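Local structure of PilO protein (Pseudomonas aeruginosa, 5UVR) at residues Gly3-Ile8 / Ile22-Glu27; Ser54-Ser57 / Ile62-Leu65; Ala50-Gly55 / Leu81-Leu86. The protein is an inner-membrane component of the type IVa pilus machinery that pairs with PilN at the base of an inner-membrane complex essential for assembling functional type IV pili. All blocks are in the same frame, centred on the assembly; numbering follows the deposited sequence.

The contacts belong to the PilO core, a modified ferredoxin fold of helices packed on an antiparallel sheet. Contact 1 joins helix 4-10 to strand 18-24 and is complete before the other two begin. Contacts 2 and 3 share Ser-54 and Gly-55 of helix 46-57, which contact 2 joins to loop 62-65 and contact 3 to strand 81-86. Contacts 1 and 3 reach the same sheet, with centres about 15 Å apart. The centre of contact 2 lies about 12 Å from that of contact 1 and about 10 Å from that of contact 3. They touch through Leu-4 on Val-63, Ile-8 on Phe-52 and Leu-65 on Ile-85. This is consistent with one apolar layer shared by both helices and that loop.

Contact 1 (Gly3-Ile8 / Ile22-Glu27); sequences GLLEDI and IKLLPE
Leu-5 of helix 4-10 reaches across to Ile-22 and Leu-24 of strand 18-24. This is helix-on-sheet packing in the modified ferredoxin fold of the PilO core. The strand pairs with strand 33-44, and Lys-23 shares backbone hydrogen bonds with Gln-39 there.

All contacts between Gly-3 to Ile-8 and Ile-22 to Glu-27 are apolar. The two methyls of Leu-5 divide the work. Leu-5 CD1 lies 3.9 Å from Ile-22 CG2 and 4.1 Å from Ile-22 CD1, so one methyl meets both branches of the isoleucine. Leu-5 CD2 meets the strand further along, at Leu-24 CD1. The side chains of Leu-5 and Leu-24 meet at about a right angle, and those of Leu-5 and Ile-22 at a slant. The CG of Leu-5 stands opposite the backbone N (chi1 179°), which carries the fork out from the helix toward the strand. The closest CA atoms, those of Leu-5 and Leu-24, are 8.6 Å apart. Side chains alone bridge that gap. The contact is small and lies at the surface of the chain.

No hydrogen bond joins the two segments. Backbone bonds hold the first helical turn instead. Gly-3 is the N-cap, and its O accepts a hydrogen bond from Asp-7 N.

Outside the contact, Asp-7 OD2 forms a salt bridge with Arg-61 NH1, which ties helix 4-10 to the loop after helix 46-57.

Ile-22 also rests on Ile-38 of strand 33-44, as does Leu-4. Toward the end of the strand the touch is one methyl pair: Leu-5 CD2 to Leu-24 CD1, 4.0 Å.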
ATOM      1  N   GLY A   3       4.580  10.317   5.745  1.00 54.73           N
ATOM      2  CA  GLY A   3       4.311   9.523   4.570  1.00 50.46           C
ATOM      3  C   GLY A   3       3.306   8.418   4.837  1.00 45.88           C
ATOM      4  O   GLY A   3       2.826   8.204   5.952  1.00 43.50           O
ATOM      5  N   LEU A   4       2.985   7.701   3.762  1.00 41.67           N
ATOM      6  CA  LEU A   4       2.032   6.602   3.854  1.00 37.57           C
ATOM      7  C   LEU A   4       2.547   5.503   4.779  1.00 43.70           C
ATOM      8  O   LEU A   4       1.770   4.906   5.530  1.00 43.42           O
ATOM      9  CB  LEU A   4       1.754   6.041   2.461  1.00 38.34           C
ATOM     10  CG  LEU A   4       0.387   5.445   2.117  1.00 41.32           C
ATOM     11  CD1 LEU A   4       0.555   4.250   1.193  1.00 39.73           C
ATOM     12  CD2 LEU A   4      -0.424   5.066   3.333  1.00 39.60           C
ATOM     13  N   LEU A   5       3.854   5.230   4.740  1.00 43.77           N
ATOM     14  CA  LEU A   5       4.432   4.228   5.640  1.00 48.82           C
ATOM     15  C   LEU A   5       4.132   4.568   7.099  1.00 51.39           C
ATOM     16  O   LEU A   5       3.718   3.704   7.877  1.00 54.68           O
ATOM     17  CB  LEU A   5       5.940   4.127   5.393  1.00 49.49           C
ATOM     18  CG  LEU A   5       6.786   3.153   6.218  1.00 52.30           C
ATOM     19  CD1 LEU A   5       6.377   1.724   5.950  1.00 50.83           C
ATOM     20  CD2 LEU A   5       8.266   3.347   5.923  1.00 50.81           C
ATOM     21  N   GLU A   6       4.296   5.838   7.475  1.00 53.37           N
ATOM     22  CA  GLU A   6       4.023   6.266   8.846  1.00 55.15           C
ATOM     23  C   GLU A   6       2.538   6.210   9.168  1.00 57.47           C
ATOM     24  O   GLU A   6       2.161   5.866  10.292  1.00 61.07           O
ATOM     25  CB  GLU A   6       4.539   7.688   9.077  1.00 61.49           C
ATOM     26  CG  GLU A   6       6.034   7.793   9.274  1.00 65.88           C
ATOM     27  CD  GLU A   6       6.807   7.378   8.046  1.00 73.33           C
ATOM     28  OE1 GLU A   6       6.330   7.662   6.922  1.00 71.38           O
ATOM     29  OE2 GLU A   6       7.883   6.755   8.203  1.00 84.60           O
ATOM     30  N   ASP A   7       1.678   6.584   8.216  1.00 54.78           N
ATOM     31  CA  ASP A   7       0.237   6.548   8.472  1.00 56.04           C
ATOM     32  C   ASP A   7      -0.204   5.147   8.859  1.00 55.01           C
ATOM     33  O   ASP A   7      -0.985   4.974   9.803  1.00 58.51           O
ATOM     34  CB  ASP A   7      -0.547   7.018   7.246  1.00 46.02           C
ATOM     35  CG  ASP A   7      -0.608   8.523   7.123  1.00 52.53           C
ATOM     36  OD1 ASP A   7      -0.313   9.232   8.113  1.00 56.61           O
ATOM     37  OD2 ASP A   7      -0.967   9.004   6.029  1.00 49.37           O
ATOM     38  N   ILE A   8       0.290   4.141   8.135  1.00 54.64           N
ATOM     39  CA  ILE A   8      -0.013   2.746   8.447  1.00 54.37           C
ATOM     40  C   ILE A   8       0.439   2.405   9.865  1.00 63.48           C
ATOM     41  O   ILE A   8      -0.288   1.764  10.636  1.00 61.60           O
ATOM     42  CB  ILE A   8       0.649   1.822   7.408  1.00 55.72           C
ATOM     43  CG1 ILE A   8       0.097   2.096   6.013  1.00 46.37           C
ATOM     44  CG2 ILE A   8       0.493   0.344   7.790  1.00 50.68           C
ATOM     45  CD1 ILE A   8       0.909   1.454   4.904  1.00 44.24           C
ATOM     46  N   ILE A  22       8.245  -4.285   2.167  1.00 26.98           N
ATOM     47  CA  ILE A  22       7.825  -2.904   1.980  1.00 27.92           C
ATOM     48  C   ILE A  22       8.946  -2.214   1.220  1.00 28.99           C
ATOM     49  O   ILE A  22      10.086  -2.183   1.690  1.00 25.20           O
ATOM     50  CB  ILE A  22       7.556  -2.181   3.309  1.00 29.37           C
ATOM     51  CG1 ILE A  22       6.523  -2.944   4.142  1.00 32.11           C
ATOM     52  CG2 ILE A  22       7.087  -0.754   3.041  1.00 31.87           C
ATOM     53  CD1 ILE A  22       6.276  -2.345   5.509  1.00 34.98           C
ATOM     54  N   LYS A  23       8.636  -1.680   0.049  1.00 25.52           N
ATOM     55  CA  LYS A  23       9.657  -1.064  -0.793  1.00 26.31           C
ATOM     56  C   LYS A  23       9.171   0.313  -1.197  1.00 29.99           C
ATOM     57  O   LYS A  23       8.172   0.434  -1.912  1.00 28.60           O
ATOM     58  CB  LYS A  23       9.949  -1.933  -2.016  1.00 33.54           C
ATOM     59  CG  LYS A  23      11.180  -1.525  -2.789  1.00 40.16           C
ATOM     60  CD  LYS A  23      11.385  -2.426  -3.994  1.00 51.74           C
ATOM     61  CE  LYS A  23      12.570  -1.969  -4.829  1.00 60.71           C
ATOM     62  NZ  LYS A  23      12.593  -2.648  -6.153  1.00 69.62           N
ATOM     63  N   LEU A  24       9.868   1.348  -0.727  1.00 27.18           N
ATOM     64  CA  LEU A  24       9.561   2.721  -1.092  1.00 31.93           C
ATOM     65  C   LEU A  24      10.325   3.038  -2.367  1.00 33.21           C
ATOM     66  O   LEU A  24      11.560   2.997  -2.379  1.00 30.04           O
ATOM     67  CB  LEU A  24       9.943   3.688   0.030  1.00 32.48           C
ATOM     68  CG  LEU A  24       9.142   3.648   1.340  1.00 35.20           C
ATOM     69  CD1 LEU A  24       9.527   2.476   2.232  1.00 36.54           C
ATOM     70  CD2 LEU A  24       9.303   4.969   2.082  1.00 41.98           C
ATOM     71  N   LEU A  25       9.593   3.340  -3.438  1.00 27.39           N
ATOM     72  CA  LEU A  25      10.196   3.546  -4.740  1.00 27.23           C
ATOM     73  C   LEU A  25      10.545   5.016  -4.937  1.00 27.54           C
ATOM     74  O   LEU A  25      10.038   5.890  -4.230  1.00 26.27           O
ATOM     75  CB  LEU A  25       9.244   3.062  -5.832  1.00 28.75           C
ATOM     76  CG  LEU A  25       8.804   1.605  -5.674  1.00 35.30           C
ATOM     77  CD1 LEU A  25       7.972   1.185  -6.867  1.00 42.95           C
ATOM     78  CD2 LEU A  25      10.012   0.698  -5.510  1.00 36.35           C
ATOM     79  N   PRO A  26      11.472   5.315  -5.838  1.00 29.20           N
ATOM     80  CA  PRO A  26      11.784   6.719  -6.126  1.00 31.91           C
ATOM     81  C   PRO A  26      10.552   7.469  -6.612  1.00 29.73           C
ATOM     82  O   PRO A  26       9.717   6.921  -7.332  1.00 29.72           O
ATOM     83  CB  PRO A  26      12.856   6.636  -7.220  1.00 34.22           C
ATOM     84  CG  PRO A  26      12.957   5.170  -7.599  1.00 36.72           C
ATOM     85  CD  PRO A  26      12.437   4.388  -6.448  1.00 32.32           C
ATOM     86  N   GLU A  27      10.450   8.731  -6.200  1.00 31.81           N
ATOM     87  CA  GLU A  27       9.375   9.595  -6.678  1.00 30.25           C
ATOM     88  C   GLU A  27       9.401   9.684  -8.196  1.00 33.16           C
ATOM     89  O   GLU A  27      10.461   9.620  -8.826  1.00 32.81           O
ATOM     90  CB  GLU A  27       9.504  10.989  -6.077  1.00 31.31           C
ATOM     91  CG  GLU A  27       9.231  11.085  -4.593  1.00 39.83           C
ATOM     92  CD  GLU A  27       9.353  12.509  -4.091  1.00 41.77           C
ATOM     93  OE1 GLU A  27      10.155  13.268  -4.669  1.00 45.95           O
ATOM     94  OE2 GLU A  27       8.641  12.876  -3.134  1.00 55.27           O
TER

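Contact 2 (Ser54-Ser57 / Ile62-Leu65); sequences SGVS and IVTL
Val-56 CG1 packs against Val-63 CG1 and Leu-65 CD2, so branched aliphatic ends meet here, with no ring or other flat side-chain group between them. That one methyl of Val-56 does most of the work. Val-56 CG1 lies 4.0 Å from Val-63 CG1. The same Val-56 CG1 is 4.2 Å from Leu-65 CD2, so it touches two residues that alternate along the chain. The side chains of Val-56 and Val-63 meet at about a right angle. In both valines CG1 lies opposite the backbone N (chi1 173° in Val-56 and -176° in Val-63), and this brings the two methyls together.

Ser-57 adds a looser touch, although its CB points away from 62-65. Its OG is 4.2 Å from Leu-65 CD1, a van der Waals approach to a methyl. The polar partner of that hydroxyl is the backbone O of Val-53, one turn back in the helix.

No hydrogen bond crosses between the segments. Thr-64 turns the other way and its OG1 is hydrogen-bonded with Tyr-90 OH and His-66 NE2. Val-63 and Leu-65 also rest on Ala-87. The arrangement is a helix-to-strand connection in the modified ferredoxin fold: the chain leaves helix 46-57, turns back, and packs against the last turn before entering strand 66-72.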
ATOM      1  N   SER A  54      -9.379  -1.474   3.493  1.00 23.93           N
ATOM      2  CA  SER A  54     -10.327  -0.448   3.923  1.00 27.28           C
ATOM      3  C   SER A  54      -9.651   0.595   4.796  1.00 24.36           C
ATOM      4  O   SER A  54      -9.968   1.784   4.714  1.00 25.94           O
ATOM      5  CB  SER A  54     -11.491  -1.086   4.675  1.00 29.66           C
ATOM      6  OG  SER A  54     -12.308  -1.781   3.761  1.00 31.26           O
ATOM      7  N   GLY A  55      -8.729   0.167   5.652  1.00 25.36           N
ATOM      8  CA  GLY A  55      -8.021   1.122   6.486  1.00 26.97           C
ATOM      9  C   GLY A  55      -7.229   2.114   5.663  1.00 24.76           C
ATOM     10  O   GLY A  55      -7.277   3.321   5.904  1.00 26.36           O
ATOM     11  N   VAL A  56      -6.487   1.619   4.672  1.00 23.20           N
ATOM     12  CA  VAL A  56      -5.714   2.523   3.827  1.00 21.23           C
ATOM     13  C   VAL A  56      -6.655   3.438   3.061  1.00 24.74           C
ATOM     14  O   VAL A  56      -6.417   4.645   2.944  1.00 25.91           O
ATOM     15  CB  VAL A  56      -4.801   1.725   2.881  1.00 23.25           C
ATOM     16  CG1 VAL A  56      -4.123   2.650   1.872  1.00 23.31           C
ATOM     17  CG2 VAL A  56      -3.759   0.954   3.689  1.00 24.82           C
ATOM     18  N   SER A  57      -7.767   2.884   2.581  1.00 23.28           N
ATOM     19  CA  SER A  57      -8.730   3.646   1.796  1.00 25.25           C
ATOM     20  C   SER A  57      -9.387   4.756   2.604  1.00 26.08           C
ATOM     21  O   SER A  57      -9.884   5.720   2.017  1.00 24.79           O
ATOM     22  CB  SER A  57      -9.804   2.699   1.240  1.00 24.97           C
ATOM     23  OG  SER A  57      -9.248   1.686   0.407  1.00 24.78           O
ATOM     24  N   ILE A  62      -5.119  11.542  -0.258  1.00 25.04           N
ATOM     25  CA  ILE A  62      -5.286  10.853  -1.531  1.00 24.10           C
ATOM     26  C   ILE A  62      -4.250   9.739  -1.618  1.00 26.78           C
ATOM     27  O   ILE A  62      -3.046  10.000  -1.712  1.00 24.98           O
ATOM     28  CB  ILE A  62      -5.164  11.808  -2.722  1.00 24.45           C
ATOM     29  CG1 ILE A  62      -6.279  12.854  -2.677  1.00 25.55           C
ATOM     30  CG2 ILE A  62      -5.254  11.005  -4.006  1.00 25.77           C
ATOM     31  CD1 ILE A  62      -6.140  13.935  -3.787  1.00 25.49           C
ATOM     32  N   VAL A  63      -4.724   8.497  -1.605  1.00 23.73           N
ATOM     33  CA  VAL A  63      -3.911   7.319  -1.863  1.00 22.72           C
ATOM     34  C   VAL A  63      -4.545   6.595  -3.030  1.00 22.71           C
ATOM     35  O   VAL A  63      -5.751   6.319  -3.001  1.00 25.38           O
ATOM     36  CB  VAL A  63      -3.845   6.382  -0.645  1.00 23.44           C
ATOM     37  CG1 VAL A  63      -2.903   5.214  -0.944  1.00 23.40           C
ATOM     38  CG2 VAL A  63      -3.435   7.133   0.606  1.00 27.26           C
ATOM     39  N   THR A  64      -3.766   6.299  -4.056  1.00 22.32           N
ATOM     40  CA  THR A  64      -4.261   5.438  -5.118  1.00 24.71           C
ATOM     41  C   THR A  64      -3.616   4.062  -4.985  1.00 25.19           C
ATOM     42  O   THR A  64      -2.508   3.924  -4.449  1.00 23.89           O
ATOM     43  CB  THR A  64      -4.005   6.025  -6.513  1.00 24.99           C
ATOM     44  OG1 THR A  64      -2.598   6.154  -6.737  1.00 25.45           O
ATOM     45  CG2 THR A  64      -4.668   7.389  -6.654  1.00 25.50           C
ATOM     46  N   LEU A  65      -4.343   3.036  -5.421  1.00 24.20           N
ATOM     47  CA  LEU A  65      -3.898   1.652  -5.297  1.00 25.05           C
ATOM     48  C   LEU A  65      -3.838   1.011  -6.676  1.00 27.63           C
ATOM     49  O   LEU A  65      -4.698   1.264  -7.525  1.00 28.79           O
ATOM     50  CB  LEU A  65      -4.830   0.845  -4.375  1.00 25.32           C
ATOM     51  CG  LEU A  65      -5.155   1.441  -3.000  1.00 24.56           C
ATOM     52  CD1 LEU A  65      -6.153   0.550  -2.253  1.00 24.62           C
ATOM     53  CD2 LEU A  65      -3.894   1.616  -2.148  1.00 25.15           C
TER

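Contact 3 (Ala50-Gly55 / Leu81-Leu86); sequences ATFVSG and LRMSIL
Met-83 sets its terminal methyl against both Phe-52 and Val-53 of helix 46-57. Met-83 CE lies 4.0 Å from Phe-52 CD2. It sits at the edge of the ring and near the ring plane, not over a face. The same methyl, Met-83 CE, is 4.0 Å from Val-53 CG2. The sulfur takes part as well, with Met-83 SD also 4.0 Å from Val-53 CG2.

The methionine chain is extended through its first two torsions and then bends at chi3 (80°). The extended part carries the sulfur from the strand toward the helix. The bend swings CE round to the ring edge. Phe-52 places its ring by setting CG opposite the backbone N (chi1 176°).

This is the helix-over-sheet layer of the modified ferredoxin fold. Strand 81-86 runs antiparallel to both of its neighbours, strands 33-44 and 66-72, and helix 46-57 covers one face. The closest CA atoms, those of Val-53 and Ile-85, are 9.7 Å apart, so side chains fill the layer between.

Phe-52 also rests on Ile-40, and Met-83 on Val-42, Phe-68 and Leu-49, so the methionine is enclosed by apolar groups. No hydrogen bond crosses between the segments. Arg-82 and Ser-84 alternate with Met-83 and Ile-85 and turn from the helix. Arg-82 NE forms a salt bridge with Glu-20 OE1, and Ser-84 OG is hydrogen-bonded with Ser-41 OG.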
ATOM      1  N   ALA A  50      -8.741  -7.564   3.878  1.00 24.49           N
ATOM      2  CA  ALA A  50      -9.787  -6.604   3.529  1.00 24.48           C
ATOM      3  C   ALA A  50      -9.813  -5.439   4.504  1.00 25.38           C
ATOM      4  O   ALA A  50      -9.927  -4.282   4.086  1.00 26.37           O
ATOM      5  CB  ALA A  50     -11.149  -7.288   3.504  1.00 27.16           C
ATOM      6  N   THR A  51      -9.704  -5.727   5.805  1.00 24.10           N
ATOM      7  CA  THR A  51      -9.694  -4.664   6.804  1.00 26.31           C
ATOM      8  C   THR A  51      -8.540  -3.705   6.552  1.00 24.69           C
ATOM      9  O   THR A  51      -8.696  -2.481   6.673  1.00 26.96           O
ATOM     10  CB  THR A  51      -9.606  -5.269   8.206  1.00 30.76           C
ATOM     11  OG1 THR A  51     -10.781  -6.050   8.449  1.00 27.66           O
ATOM     12  CG2 THR A  51      -9.526  -4.190   9.257  1.00 29.62           C
ATOM     13  N   PHE A  52      -7.383  -4.248   6.183  1.00 23.78           N
ATOM     14  CA  PHE A  52      -6.233  -3.411   5.832  1.00 25.57           C
ATOM     15  C   PHE A  52      -6.534  -2.506   4.633  1.00 25.20           C
ATOM     16  O   PHE A  52      -6.255  -1.301   4.668  1.00 24.38           O
ATOM     17  CB  PHE A  52      -5.026  -4.301   5.550  1.00 24.78           C
ATOM     18  CG  PHE A  52      -3.805  -3.544   5.090  1.00 26.50           C
ATOM     19  CD1 PHE A  52      -3.118  -2.725   5.966  1.00 29.73           C
ATOM     20  CD2 PHE A  52      -3.329  -3.684   3.798  1.00 27.63           C
ATOM     21  CE1 PHE A  52      -1.980  -2.031   5.551  1.00 31.17           C
ATOM     22  CE2 PHE A  52      -2.194  -2.991   3.376  1.00 32.16           C
ATOM     23  CZ  PHE A  52      -1.524  -2.165   4.262  1.00 30.65           C
ATOM     24  N   VAL A  53      -7.064  -3.073   3.543  1.00 22.91           N
ATOM     25  CA  VAL A  53      -7.362  -2.263   2.359  1.00 23.99           C
ATOM     26  C   VAL A  53      -8.355  -1.152   2.701  1.00 24.44           C
ATOM     27  O   VAL A  53      -8.196   0.005   2.283  1.00 22.17           O
ATOM     28  CB  VAL A  53      -7.874  -3.163   1.217  1.00 24.83           C
ATOM     29  CG1 VAL A  53      -8.404  -2.304   0.052  1.00 25.53           C
ATOM     30  CG2 VAL A  53      -6.776  -4.080   0.721  1.00 26.95           C
ATOM     31  N   SER A  54      -9.379  -1.474   3.493  1.00 23.93           N
ATOM     32  CA  SER A  54     -10.327  -0.448   3.923  1.00 27.28           C
ATOM     33  C   SER A  54      -9.651   0.595   4.796  1.00 24.36           C
ATOM     34  O   SER A  54      -9.968   1.784   4.714  1.00 25.94           O
ATOM     35  CB  SER A  54     -11.491  -1.086   4.675  1.00 29.66           C
ATOM     36  OG  SER A  54     -12.308  -1.781   3.761  1.00 31.26           O
ATOM     37  N   GLY A  55      -8.729   0.167   5.652  1.00 25.36           N
ATOM     38  CA  GLY A  55      -8.021   1.122   6.486  1.00 26.97           C
ATOM     39  C   GLY A  55      -7.229   2.114   5.663  1.00 24.76           C
ATOM     40  O   GLY A  55      -7.277   3.321   5.904  1.00 26.36           O
ATOM     41  N   LEU A  81      -3.343 -15.950   2.354  1.00 35.76           N
ATOM     42  CA  LEU A  81      -3.126 -15.404   1.026  1.00 33.83           C
ATOM     43  C   LEU A  81      -1.947 -14.447   1.056  1.00 31.36           C
ATOM     44  O   LEU A  81      -1.684 -13.800   2.073  1.00 29.20           O
ATOM     45  CB  LEU A  81      -4.365 -14.649   0.522  1.00 32.76           C
ATOM     46  CG  LEU A  81      -5.725 -15.337   0.343  1.00 35.90           C
ATOM     47  CD1 LEU A  81      -5.616 -16.525  -0.593  1.00 40.30           C
ATOM     48  CD2 LEU A  81      -6.364 -15.748   1.674  1.00 34.86           C
ATOM     49  N   ARG A  82      -1.246 -14.355  -0.068  1.00 29.59           N
ATOM     50  CA  ARG A  82      -0.232 -13.330  -0.266  1.00 28.84           C
ATOM     51  C   ARG A  82      -0.814 -12.248  -1.165  1.00 31.69           C
ATOM     52  O   ARG A  82      -1.160 -12.516  -2.321  1.00 30.98           O
ATOM     53  CB  ARG A  82       1.045 -13.912  -0.868  1.00 34.21           C
ATOM     54  CG  ARG A  82       2.080 -12.848  -1.251  1.00 34.97           C
ATOM     55  CD  ARG A  82       3.393 -13.488  -1.653  1.00 40.68           C
ATOM     56  NE  ARG A  82       3.966 -14.241  -0.544  1.00 40.13           N
ATOM     57  CZ  ARG A  82       4.024 -15.571  -0.473  1.00 43.35           C
ATOM     58  NH1 ARG A  82       3.551 -16.314  -1.465  1.00 45.72           N
ATOM     59  NH2 ARG A  82       4.566 -16.156   0.587  1.00 42.35           N
ATOM     60  N   MET A  83      -0.927 -11.041  -0.630  1.00 29.29           N
ATOM     61  CA  MET A  83      -1.438  -9.886  -1.361  1.00 28.42           C
ATOM     62  C   MET A  83      -0.298  -8.932  -1.695  1.00 30.86           C
ATOM     63  O   MET A  83       0.463  -8.541  -0.806  1.00 30.84           O
ATOM     64  CB  MET A  83      -2.503  -9.151  -0.548  1.00 27.58           C
ATOM     65  CG  MET A  83      -3.147  -8.002  -1.317  1.00 33.79           C
ATOM     66  SD  MET A  83      -4.402  -7.139  -0.361  1.00 34.08           S
ATOM     67  CE  MET A  83      -3.355  -6.097   0.647  1.00 30.90           C
ATOM     68  N   SER A  84      -0.184  -8.561  -2.970  1.00 27.60           N
ATOM     69  CA  SER A  84       0.760  -7.545  -3.426  1.00 25.06           C
ATOM     70  C   SER A  84      -0.022  -6.351  -3.950  1.00 30.18           C
ATOM     71  O   SER A  84      -1.007  -6.521  -4.671  1.00 28.92           O
ATOM     72  CB  SER A  84       1.674  -8.069  -4.539  1.00 32.82           C
ATOM     73  OG  SER A  84       2.661  -8.944  -4.028  1.00 48.60           O
ATOM     74  N   ILE A  85       0.421  -5.148  -3.598  1.00 28.74           N
ATOM     75  CA  ILE A  85      -0.279  -3.944  -4.027  1.00 27.36           C
ATOM     76  C   ILE A  85       0.721  -2.798  -4.095  1.00 30.56           C
ATOM     77  O   ILE A  85       1.682  -2.740  -3.325  1.00 29.30           O
ATOM     78  CB  ILE A  85      -1.470  -3.651  -3.081  1.00 30.42           C
ATOM     79  CG1 ILE A  85      -2.452  -2.665  -3.706  1.00 33.41           C
ATOM     80  CG2 ILE A  85      -1.004  -3.116  -1.754  1.00 34.37           C
ATOM     81  CD1 ILE A  85      -3.790  -2.694  -3.017  1.00 34.66           C
ATOM     82  N   LEU A  86       0.514  -1.899  -5.051  1.00 24.23           N
ATOM     83  CA  LEU A  86       1.335  -0.707  -5.182  1.00 25.23           C
ATOM     84  C   LEU A  86       0.471   0.481  -4.789  1.00 27.29           C
ATOM     85  O   LEU A  86      -0.576   0.714  -5.402  1.00 28.42           O
ATOM     86  CB  LEU A  86       1.871  -0.545  -6.605  1.00 26.38           C
ATOM     87  CG  LEU A  86       2.647   0.742  -6.895  1.00 28.67           C
ATOM     88  CD1 LEU A  86       4.047   0.654  -6.305  1.00 30.35           C
ATOM     89  CD2 LEU A  86       2.700   1.022  -8.386  1.00 31.96           C
TER